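Local coordinates for protein NDP-rhamnosyltransferase (Saccharopolyspora spinosa, PDB 3TSA) that is a two-domain glycosyltransferase of the GT-B fold, named as an NDP-rhamnosyltransferase and also known as SpnG, at residues 139-144 / 177-182; 143-148 / 186-191. One frame throughout, in Å; residues are numbered along the deposited sequence.

Interaction 1: residues 139-144 / 177-182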
# COMPACT_ATOMS: atom_id res chain seq x y z
N VAL A 139 11.04 -12.38 13.70
CA VAL A 139 9.64 -12.72 13.88
C VAL A 139 9.28 -13.49 12.63
O VAL A 139 9.35 -12.94 11.49
CB VAL A 139 8.77 -11.47 14.00
CG1 VAL A 139 7.24 -11.86 14.01
CG2 VAL A 139 9.06 -10.66 15.35
N LEU A 140 8.93 -14.76 12.78
CA LEU A 140 8.55 -15.56 11.62
C LEU A 140 7.07 -15.24 11.28
O LEU A 140 6.24 -14.97 12.16
CB LEU A 140 8.69 -17.10 11.89
CG LEU A 140 10.11 -17.65 11.81
CD1 LEU A 140 10.01 -19.21 11.72
CD2 LEU A 140 10.91 -17.04 10.64
N HIS A 141 6.74 -15.31 9.99
CA HIS A 141 5.35 -15.10 9.54
C HIS A 141 4.82 -16.26 8.69
O HIS A 141 5.35 -16.51 7.60
CB HIS A 141 5.29 -13.79 8.71
CG HIS A 141 3.90 -13.28 8.50
ND1 HIS A 141 3.08 -13.79 7.52
CD2 HIS A 141 3.17 -12.34 9.16
CE1 HIS A 141 1.91 -13.18 7.58
NE2 HIS A 141 1.92 -12.31 8.57
N ARG A 142 3.77 -16.92 9.15
CA ARG A 142 3.10 -17.93 8.36
C ARG A 142 2.20 -17.26 7.34
O ARG A 142 1.53 -16.26 7.65
CB ARG A 142 2.23 -18.80 9.27
CG ARG A 142 3.13 -19.72 10.06
CD ARG A 142 2.34 -20.48 11.13
NE ARG A 142 3.28 -21.50 11.71
CZ ARG A 142 3.19 -21.89 13.00
NH1 ARG A 142 2.16 -21.45 13.79
NH2 ARG A 142 4.13 -22.73 13.50
N TRP A 143 2.15 -17.83 6.14
CA TRP A 143 1.13 -17.34 5.18
C TRP A 143 -0.23 -18.03 5.39
O TRP A 143 -1.28 -17.54 4.91
CB TRP A 143 1.64 -17.51 3.75
CG TRP A 143 1.76 -18.98 3.44
CD1 TRP A 143 0.76 -19.79 3.00
CD2 TRP A 143 2.86 -19.81 3.73
NE1 TRP A 143 1.19 -21.09 2.93
CE2 TRP A 143 2.49 -21.14 3.37
CE3 TRP A 143 4.17 -19.57 4.19
CZ2 TRP A 143 3.34 -22.22 3.49
CZ3 TRP A 143 5.03 -20.65 4.31
CH2 TRP A 143 4.60 -21.98 3.96
N GLY A 144 -0.23 -19.15 6.10
CA GLY A 144 -1.47 -19.90 6.28
C GLY A 144 -1.18 -21.26 6.95
O GLY A 144 -0.52 -21.30 7.97
N LEU A 177 9.39 -15.23 17.79
CA LEU A 177 7.93 -15.17 17.76
C LEU A 177 7.56 -15.77 16.38
O LEU A 177 8.31 -15.60 15.41
CB LEU A 177 7.55 -13.67 17.82
CG LEU A 177 6.09 -13.31 17.78
CD1 LEU A 177 5.38 -14.06 18.92
CD2 LEU A 177 5.86 -11.78 17.87
N ILE A 178 6.44 -16.49 16.29
CA ILE A 178 5.86 -16.87 14.95
C ILE A 178 4.51 -16.20 14.87
O ILE A 178 3.74 -16.30 15.87
CB ILE A 178 5.62 -18.39 14.87
CG1 ILE A 178 6.99 -19.09 15.09
CG2 ILE A 178 5.11 -18.71 13.50
CD1 ILE A 178 6.91 -20.65 15.26
N LEU A 179 4.21 -15.48 13.77
CA LEU A 179 2.85 -14.92 13.66
C LEU A 179 2.04 -15.85 12.75
O LEU A 179 2.56 -16.32 11.75
CB LEU A 179 2.85 -13.53 13.05
CG LEU A 179 3.71 -12.53 13.83
CD1 LEU A 179 3.56 -11.21 13.08
CD2 LEU A 179 3.18 -12.34 15.21
N ASP A 180 0.77 -16.09 13.10
CA ASP A 180 -0.02 -17.10 12.38
C ASP A 180 -1.42 -16.56 12.09
O ASP A 180 -2.26 -16.42 13.03
CB ASP A 180 -0.09 -18.37 13.33
CG ASP A 180 -0.66 -19.54 12.64
OD1 ASP A 180 -1.16 -19.38 11.49
OD2 ASP A 180 -0.60 -20.67 13.25
N PRO A 181 -1.77 -16.34 10.78
CA PRO A 181 -3.10 -15.91 10.42
C PRO A 181 -4.06 -17.10 10.12
O PRO A 181 -5.24 -16.90 9.82
CB PRO A 181 -2.84 -15.11 9.14
CG PRO A 181 -1.74 -15.96 8.38
CD PRO A 181 -0.83 -16.41 9.62
N CYS A 182 -3.56 -18.33 10.17
CA CYS A 182 -4.45 -19.45 9.94
C CYS A 182 -5.52 -19.68 11.05
O CYS A 182 -5.19 -19.64 12.22
CB CYS A 182 -3.57 -20.73 9.82
SG CYS A 182 -4.50 -22.20 9.29
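The OD2 atom of D180 takes a salt bridge from R142, whose NH1 lies 2.9 Å away and meets it from above the carboxylate plane. A second donor, NE2 of Q187, also bonds to OD2, so this buried oxygen is gripped twice. Only NH1 of the guanidinium bonds to the carboxylate, and only to OD2, in keeping with planes that stand 77° apart. R142 gets there because its chain runs extended from CG to NE, laying CD 3.5 Å from D180 CG on the way. One face of the guanidinium carries I178, whose CG2 sits over its centre, 3.7 Å from R142 CZ. The other nitrogens are engaged further on: NE pairs with D146, the stronger partner, and NH2 bonds to the P192 carbonyl.

D180 OD1 has its own task, accepting the backbone N of C182 in an Asx turn that bends the chain just past the strand. P181 follows the curve, its CD 3.1 Å from the buried O of R142, which finds no hydrogen-bond partner.

Behind this polar end, L140 N bonds to L177 O, L179 N to L140 O at 2.6 Å, and R142 N to L179 O, nearly straight at 173°. V139 turns CG1 anti to its N (chi1 173°) and packs it 3.6 Å from L179 CG; H141 shares that face of the sheet, covered by helices 19-27 and 376-385. L140 and I178 occupy the other. These are neighbouring parallel strands of a beta-alpha-beta unit with helix 151-166 as its crossover, in a Rossmann-like GT-B domain.

Interaction 2: residues 143-148 / 186-191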
# COMPACT_ATOMS: atom_id res chain seq x y z
N TRP A 143 2.15 -17.83 6.14
CA TRP A 143 1.13 -17.34 5.18
C TRP A 143 -0.23 -18.03 5.39
O TRP A 143 -1.28 -17.54 4.91
CB TRP A 143 1.64 -17.51 3.75
CG TRP A 143 1.76 -18.98 3.44
CD1 TRP A 143 0.76 -19.79 3.00
CD2 TRP A 143 2.86 -19.81 3.73
NE1 TRP A 143 1.19 -21.09 2.93
CE2 TRP A 143 2.49 -21.14 3.37
CE3 TRP A 143 4.17 -19.57 4.19
CZ2 TRP A 143 3.34 -22.22 3.49
CZ3 TRP A 143 5.03 -20.65 4.31
CH2 TRP A 143 4.60 -21.98 3.96
N GLY A 144 -0.23 -19.15 6.10
CA GLY A 144 -1.47 -19.90 6.28
C GLY A 144 -1.18 -21.26 6.95
O GLY A 144 -0.52 -21.30 7.97
N VAL A 145 -1.70 -22.34 6.37
CA VAL A 145 -1.40 -23.70 6.88
C VAL A 145 0.11 -23.93 6.72
O VAL A 145 0.70 -23.54 5.68
CB VAL A 145 -2.22 -24.76 6.13
CG1 VAL A 145 -1.80 -26.16 6.58
CG2 VAL A 145 -3.71 -24.55 6.42
N ASP A 146 0.74 -24.42 7.77
CA ASP A 146 2.25 -24.49 7.81
C ASP A 146 2.59 -25.97 7.97
O ASP A 146 2.51 -26.49 9.08
CB ASP A 146 2.75 -23.68 9.04
CG ASP A 146 4.29 -23.73 9.19
OD1 ASP A 146 4.98 -24.45 8.41
OD2 ASP A 146 4.80 -23.03 10.06
N PRO A 147 3.01 -26.66 6.86
CA PRO A 147 3.38 -28.08 6.95
C PRO A 147 4.89 -28.27 7.03
O PRO A 147 5.41 -29.28 6.57
CB PRO A 147 2.88 -28.67 5.62
CG PRO A 147 2.47 -27.57 4.80
CD PRO A 147 2.84 -26.23 5.46
N THR A 148 5.58 -27.28 7.60
CA THR A 148 7.06 -27.36 7.59
C THR A 148 7.70 -28.15 8.68
O THR A 148 8.88 -28.43 8.57
CB THR A 148 7.74 -25.95 7.46
OG1 THR A 148 7.53 -25.17 8.64
CG2 THR A 148 7.30 -25.28 6.18
N LEU A 186 -7.88 -25.06 11.71
CA LEU A 186 -7.35 -25.63 10.42
C LEU A 186 -5.85 -25.79 10.38
O LEU A 186 -5.32 -26.33 9.40
CB LEU A 186 -7.70 -24.70 9.24
CG LEU A 186 -9.21 -24.40 9.13
CD1 LEU A 186 -9.38 -23.37 8.04
CD2 LEU A 186 -10.03 -25.69 8.79
N GLN A 187 -5.11 -25.37 11.42
CA GLN A 187 -3.67 -25.39 11.28
C GLN A 187 -3.14 -26.81 11.44
O GLN A 187 -3.74 -27.60 12.17
CB GLN A 187 -3.09 -24.39 12.34
CG GLN A 187 -1.50 -24.22 12.31
CD GLN A 187 -1.06 -23.77 10.95
OE1 GLN A 187 -0.84 -24.61 10.09
NE2 GLN A 187 -0.90 -22.49 10.76
N ALA A 188 -2.06 -27.18 10.72
CA ALA A 188 -1.44 -28.48 10.83
C ALA A 188 -1.13 -28.80 12.31
O ALA A 188 -0.59 -27.93 13.07
CB ALA A 188 -0.14 -28.52 9.98
N SER A 189 -1.47 -30.03 12.69
CA SER A 189 -1.31 -30.39 14.10
C SER A 189 0.11 -30.26 14.60
O SER A 189 0.31 -29.98 15.78
CB SER A 189 -1.86 -31.80 14.38
OG SER A 189 -1.26 -32.77 13.54
N ASP A 190 1.12 -30.42 13.75
CA ASP A 190 2.50 -30.35 14.21
C ASP A 190 3.22 -29.03 14.05
O ASP A 190 4.46 -28.92 14.29
CB ASP A 190 3.34 -31.51 13.59
CG ASP A 190 3.43 -31.43 12.14
OD1 ASP A 190 2.83 -30.50 11.52
OD2 ASP A 190 4.12 -32.31 11.57
N ALA A 191 2.47 -27.98 13.73
CA ALA A 191 3.06 -26.65 13.66
C ALA A 191 3.21 -26.06 15.08
O ALA A 191 2.22 -26.05 15.81
CB ALA A 191 2.10 -25.73 12.78
O HOH W 1 4.07 -28.27 10.48
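The side-chain amide of Q187 makes two hydrogen bonds to the 143-148 loop, giving one and receiving one. NE2 donates to the carbonyl O of G144 at 3.1 Å, with that oxygen close to the amide plane, while OE1 receives the backbone N of D146 at 2.8 Å. The amide thus spans V145, addressing the peptide groups before and after it, and the pair of bonds fixes which end is nitrogen and which oxygen. A chain bent at CB-CG (chi2 57°) swings the amide back, and OE1 also accepts the backbone N of its own neighbour A188, at 2.9 Å.

Bonds within each loop keep the partners in shape. D146 OD1 takes two donors from T148: OG1 at 2.7 Å on its syn lone pair and the backbone N on the anti side, the latter forming an Asx turn. Across the contact, A188 to A191 make a type I turn, closed by A191 N to A188 O.

One water bridges the loops, donating to D146 O at 2.7 Å and to OD1 of D190, whose OD2 is paired with R79.

The van der Waals contacts are mostly methyls against carbonyl oxygens. Those of A188 and A191 both approach D146 O, the former at 3.5 Å, and V145 slides past the Q187 chain with CG2 3.8 Å from L186 O. The apolar contact is loose, V145 CG1 lying 4.5 Å from A188 CB.

Both segments are connecting loops, one leading from strand 138-141 to helix 151-166, the other from strand 177-180 to strand 195-196. Helix 318-327 packs against them through Y321, which touches V145 and L186, and through D320, which touches V145 and P147.

From the N terminus, the chain first lays down 139-144 and runs straight on into 143-148, so both contacts start from one continuous run, sharing W143 and G144. It then passes through helix 151-166 and returns as strand 177-180, where interaction 1 closes the first loop. A few residues later, 186-191 meets 143-148 and interaction 2 closes a second; the two closures cross, since 143-148 begins inside the span from 139 to 182 and its partner lies beyond it. Their centres lie 10 Å apart. C182 SG also packs on V145 CG2, and R142 NH2 on A191 CB. Together they tie neighbouring strands of the parallel sheet to the loops beyond their C-terminal ends.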